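Local atomic coordinates of succinate dehydrogenase subunit A (Mycolicibacterium smegmatis, PDB entry 7D6V), a protein that binds FAD as the flavoprotein subunit of a mycobacterial succinate dehydrogenase and probably oxidises succinate to fumarate, passing the electrons on toward quinone. Residues Leu199-Ala204 / Pro454-Ala459; Arg157-Gly160 / Ala164-Arg167. One frame throughout, in Å; residues are numbered along the deposited sequence.

Contact 1 of 2, residues Leu199-Ala204 / Pro454-Ala459; sequences LFEAPA and PKVSEA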
loop_
_atom_site.group_PDB
_atom_site.type_symbol
_atom_site.label_atom_id
_atom_site.label_comp_id
_atom_site.label_asym_id
_atom_site.label_seq_id
_atom_site.Cartn_x
_atom_site.Cartn_y
_atom_site.Cartn_z
ATOM N N LEU A 199 0.160 31.179 4.393
ATOM C CA LEU A 199 1.231 31.797 3.628
ATOM C C LEU A 199 2.566 31.370 4.216
ATOM O O LEU A 199 2.819 31.575 5.408
ATOM C CB LEU A 199 1.107 33.320 3.637
ATOM C CG LEU A 199 2.326 34.084 3.128
ATOM C CD1 LEU A 199 2.523 33.861 1.639
ATOM C CD2 LEU A 199 2.192 35.560 3.440
ATOM N N PHE A 200 3.414 30.787 3.381
ATOM C CA PHE A 200 4.789 30.483 3.734
ATOM C C PHE A 200 5.691 31.579 3.185
ATOM O O PHE A 200 5.403 32.180 2.150
ATOM C CB PHE A 200 5.199 29.118 3.186
ATOM C CG PHE A 200 4.305 27.998 3.637
ATOM C CD1 PHE A 200 4.569 27.313 4.808
ATOM C CD2 PHE A 200 3.194 27.640 2.898
ATOM C CE1 PHE A 200 3.747 26.292 5.226
ATOM C CE2 PHE A 200 2.370 26.620 3.312
ATOM C CZ PHE A 200 2.646 25.945 4.476
ATOM N N GLU A 201 6.778 31.851 3.896
ATOM C CA GLU A 201 7.645 32.988 3.604
ATOM C C GLU A 201 9.086 32.533 3.429
ATOM O O GLU A 201 10.017 33.084 4.018
ATOM C CB GLU A 201 7.532 34.048 4.692
ATOM C CG GLU A 201 6.302 34.920 4.572
ATOM C CD GLU A 201 5.923 35.574 5.884
ATOM O OE1 GLU A 201 5.394 34.869 6.766
ATOM O OE2 GLU A 201 6.152 36.793 6.034
ATOM N N ALA A 202 9.284 31.511 2.628
ATOM C CA ALA A 202 10.640 31.041 2.406
ATOM C C ALA A 202 11.249 31.689 1.167
ATOM O O ALA A 202 10.545 31.968 0.194
ATOM C CB ALA A 202 10.657 29.527 2.244
ATOM N N PRO A 203 12.562 31.939 1.177
ATOM C CA PRO A 203 13.222 32.478 -0.020
ATOM C C PRO A 203 13.487 31.450 -1.109
ATOM O O PRO A 203 13.887 31.841 -2.213
ATOM C CB PRO A 203 14.538 33.037 0.533
ATOM C CG PRO A 203 14.797 32.247 1.753
ATOM C CD PRO A 203 13.462 31.906 2.341
ATOM N N ALA A 204 13.281 30.163 -0.845
ATOM C CA ALA A 204 13.489 29.118 -1.833
ATOM C C ALA A 204 12.311 28.156 -1.823
ATOM O O ALA A 204 11.710 27.897 -0.779
ATOM C CB ALA A 204 14.788 28.347 -1.579
ATOM N N PRO A 454 13.974 38.042 0.426
ATOM C CA PRO A 454 12.847 38.730 -0.211
ATOM C C PRO A 454 11.617 38.742 0.682
ATOM O O PRO A 454 11.387 37.831 1.479
ATOM C CB PRO A 454 12.607 37.912 -1.485
ATOM C CG PRO A 454 13.262 36.596 -1.227
ATOM C CD PRO A 454 14.427 36.879 -0.353
ATOM N N LYS A 455 10.817 39.792 0.532
ATOM C CA LYS A 455 9.672 40.052 1.392
ATOM C C LYS A 455 8.371 39.883 0.620
ATOM O O LYS A 455 8.240 40.368 -0.508
ATOM C CB LYS A 455 9.752 41.464 1.974
ATOM C CG LYS A 455 10.919 41.661 2.919
ATOM C CD LYS A 455 10.955 43.069 3.482
ATOM C CE LYS A 455 12.077 43.217 4.495
ATOM N NZ LYS A 455 13.414 43.099 3.859
ATOM N N VAL A 456 7.408 39.196 1.236
ATOM C CA VAL A 456 6.089 39.055 0.634
ATOM C C VAL A 456 5.325 40.366 0.755
ATOM O O VAL A 456 5.342 41.028 1.802
ATOM C CB VAL A 456 5.311 37.896 1.281
ATOM C CG1 VAL A 456 6.000 36.580 1.010
ATOM C CG2 VAL A 456 5.165 38.111 2.774
ATOM N N SER A 457 4.667 40.760 -0.329
ATOM C CA SER A 457 3.826 41.945 -0.346
ATOM C C SER A 457 2.377 41.556 -0.083
ATOM O O SER A 457 1.921 40.484 -0.486
ATOM C CB SER A 457 3.935 42.679 -1.682
ATOM O OG SER A 457 3.369 41.914 -2.729
ATOM N N GLU A 458 1.656 42.444 0.602
ATOM C CA GLU A 458 0.277 42.141 0.969
ATOM C C GLU A 458 -0.657 42.189 -0.233
ATOM O O GLU A 458 -1.681 41.494 -0.246
ATOM C CB GLU A 458 -0.194 43.104 2.059
ATOM C CG GLU A 458 0.720 43.190 3.286
ATOM C CD GLU A 458 1.224 41.839 3.792
ATOM O OE1 GLU A 458 0.505 40.823 3.663
ATOM O OE2 GLU A 458 2.355 41.795 4.323
ATOM N N ALA A 459 -0.329 42.995 -1.245
ATOM C CA ALA A 459 -1.171 43.075 -2.435
ATOM C C ALA A 459 -1.225 41.740 -3.169
ATOM O O ALA A 459 -2.286 41.333 -3.656
ATOM C CB ALA A 459 -0.664 44.178 -3.361
#
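The end of strand 197-200 in the FAD-binding domain, with the connection from it toward strand 204-206, meets the loop that leads into helix 458-469, and Val456 carries most of the contact. Its CG2 methyl reaches Leu199 CD2 tip to tip at 4.0 Å. That leucine has CG anti to the backbone N (chi1 167°), which carries the branched end out toward the valine. Glu201 comes from another direction, its side chain running across Val456 at about a right angle, with CG 3.8 Å from Val456 CG2 and OE2 3.7 Å from the same methyl. Both the aliphatic CG and the carboxylate oxygen therefore lie against the valine, while the carboxylate has a long, weak ion pair with Arg6. Strand 197-200 belongs to a mixed four-stranded sheet with 5-7, 184-191 and 172-179; Arg6 of the adjacent strand 5-7 and Ile178 of the outermost strand 172-179 both touch Leu199 and Val456. Further along, two proline rings pack together, Pro203 CB lying 3.9 Å from Pro454 CD. No hydrogen bond joins the two segments. Between Pro454 and Val456 the loop is held instead by Asp180, whose OD2 accepts a hydrogen bond from the backbone N of Lys455.

Contact 2 of 2, residues Arg157-Gly160 / Ala164-Arg167; sequences RELG and ARIR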
loop_
_atom_site.group_PDB
_atom_site.type_symbol
_atom_site.label_atom_id
_atom_site.label_comp_id
_atom_site.label_asym_id
_atom_site.label_seq_id
_atom_site.Cartn_x
_atom_site.Cartn_y
_atom_site.Cartn_z
ATOM N N ARG A 157 15.119 15.244 20.480
ATOM C CA ARG A 157 16.107 14.979 21.522
ATOM C C ARG A 157 17.075 16.142 21.701
ATOM O O ARG A 157 17.470 16.451 22.830
ATOM C CB ARG A 157 16.872 13.689 21.234
ATOM C CG ARG A 157 16.052 12.431 21.429
ATOM C CD ARG A 157 16.921 11.192 21.336
ATOM N NE ARG A 157 17.468 10.996 19.999
ATOM C CZ ARG A 157 16.852 10.321 19.035
ATOM N NH1 ARG A 157 15.668 9.771 19.264
ATOM N NH2 ARG A 157 17.423 10.189 17.847
ATOM N N GLU A 158 17.474 16.802 20.614
ATOM C CA GLU A 158 18.545 17.783 20.756
ATOM C C GLU A 158 18.039 19.208 20.971
ATOM O O GLU A 158 18.574 19.932 21.816
ATOM C CB GLU A 158 19.474 17.725 19.542
ATOM C CG GLU A 158 20.230 16.410 19.446
ATOM C CD GLU A 158 21.219 16.223 20.585
ATOM O OE1 GLU A 158 21.768 17.231 21.076
ATOM O OE2 GLU A 158 21.432 15.065 21.001
ATOM N N LEU A 159 17.023 19.632 20.223
ATOM C CA LEU A 159 16.496 20.984 20.328
ATOM C C LEU A 159 15.206 21.075 21.133
ATOM O O LEU A 159 14.755 22.187 21.424
ATOM C CB LEU A 159 16.261 21.566 18.931
ATOM C CG LEU A 159 17.429 21.433 17.954
ATOM C CD1 LEU A 159 16.970 21.657 16.531
ATOM C CD2 LEU A 159 18.535 22.405 18.314
ATOM N N GLY A 160 14.607 19.949 21.504
ATOM C CA GLY A 160 13.397 19.968 22.298
ATOM C C GLY A 160 12.109 20.126 21.525
ATOM O O GLY A 160 11.104 20.542 22.110
ATOM N N ALA A 164 11.368 21.365 14.978
ATOM C CA ALA A 164 12.330 22.454 15.092
ATOM C C ALA A 164 12.976 22.767 13.748
ATOM O O ALA A 164 13.240 23.933 13.438
ATOM C CB ALA A 164 13.392 22.105 16.134
ATOM N N ARG A 165 13.244 21.742 12.941
ATOM C CA ARG A 165 13.850 21.928 11.631
ATOM C C ARG A 165 12.991 21.440 10.475
ATOM O O ARG A 165 13.112 21.977 9.376
ATOM C CB ARG A 165 15.211 21.217 11.554
ATOM C CG ARG A 165 16.108 21.400 12.762
ATOM C CD ARG A 165 16.324 22.861 13.093
ATOM N NE ARG A 165 17.105 23.552 12.076
ATOM C CZ ARG A 165 17.442 24.835 12.144
ATOM N NH1 ARG A 165 17.068 25.562 13.186
ATOM N NH2 ARG A 165 18.157 25.390 11.175
ATOM N N ILE A 166 12.142 20.438 10.683
ATOM C CA ILE A 166 11.296 19.890 9.629
ATOM C C ILE A 166 9.865 19.847 10.137
ATOM O O ILE A 166 9.592 19.239 11.178
ATOM C CB ILE A 166 11.742 18.485 9.194
ATOM C CG1 ILE A 166 13.072 18.537 8.449
ATOM C CG2 ILE A 166 10.686 17.844 8.313
ATOM C CD1 ILE A 166 13.535 17.184 7.974
ATOM N N ARG A 167 8.953 20.473 9.400
ATOM C CA ARG A 167 7.529 20.372 9.671
ATOM C C ARG A 167 6.809 19.927 8.407
ATOM O O ARG A 167 7.112 20.403 7.311
ATOM C CB ARG A 167 6.953 21.698 10.165
ATOM C CG ARG A 167 5.540 21.578 10.692
ATOM C CD ARG A 167 5.091 22.839 11.386
ATOM N NE ARG A 167 3.661 22.806 11.665
ATOM C CZ ARG A 167 2.983 23.805 12.213
ATOM N NH1 ARG A 167 3.604 24.925 12.547
ATOM N NH2 ARG A 167 1.683 23.682 12.429
#
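With chi1 at -49°, Leu159 sets CG anti to its own carbonyl carbon, and chi2 of 163° extends the branch so that CD1 is brought against Ala164 and Arg165. Arg165 has the same sense of first torsion but then folds: the bend at chi2 brings CD alongside the leucine methyl, and the bend at chi3 turns the chain again beyond it. Leu159 CD1 lies 3.6 Å from Ala164 CB and 3.7 Å from Arg165 CD, so a single methyl touches both residues. Ala164 CB also approaches Leu159 CB, at 4.0 Å, whereas the arginine adds its CG, 3.9 Å from Leu159 CD1; the leucine and arginine side chains cross at about a right angle. These residues form a short helix-to-strand connection in the FAD-binding domain, where helix 136-159 gives way to strand 166-169, an outermost strand of the parallel sheet that includes 34-37 and 11-14. Gly160, with positive phi, is the first residue to leave helical geometry. The contact lies at the surface and is made by carbon atoms, without a hydrogen bond between the segments. Beyond it, Arg165 also packs on Asp155 of the preceding helix and on Arg33, and its backbone bonds to Val34.

In the fold
From the N terminus the chain first lays down strands 5-7, 11-14 and 34-37, and later reaches helix 136-159. Contact 2 closes there across only three intervening residues, joining the helix end to the start of strand 166-169 at one edge of the parallel sheet. The chain then builds strands 172-179 and 184-191 of the mixed sheet, and contact 1 opens at the end of strand 197-200. That second loop spans 249 residues and brings the segment leading into helix 458-469 back to the mixed sheet. The two loops follow in series, neither enclosing nor crossing the other. Their centres are 23 Å apart and their nearest atoms about 7 Å, without touching; contact 1 is long-range, contact 2 local.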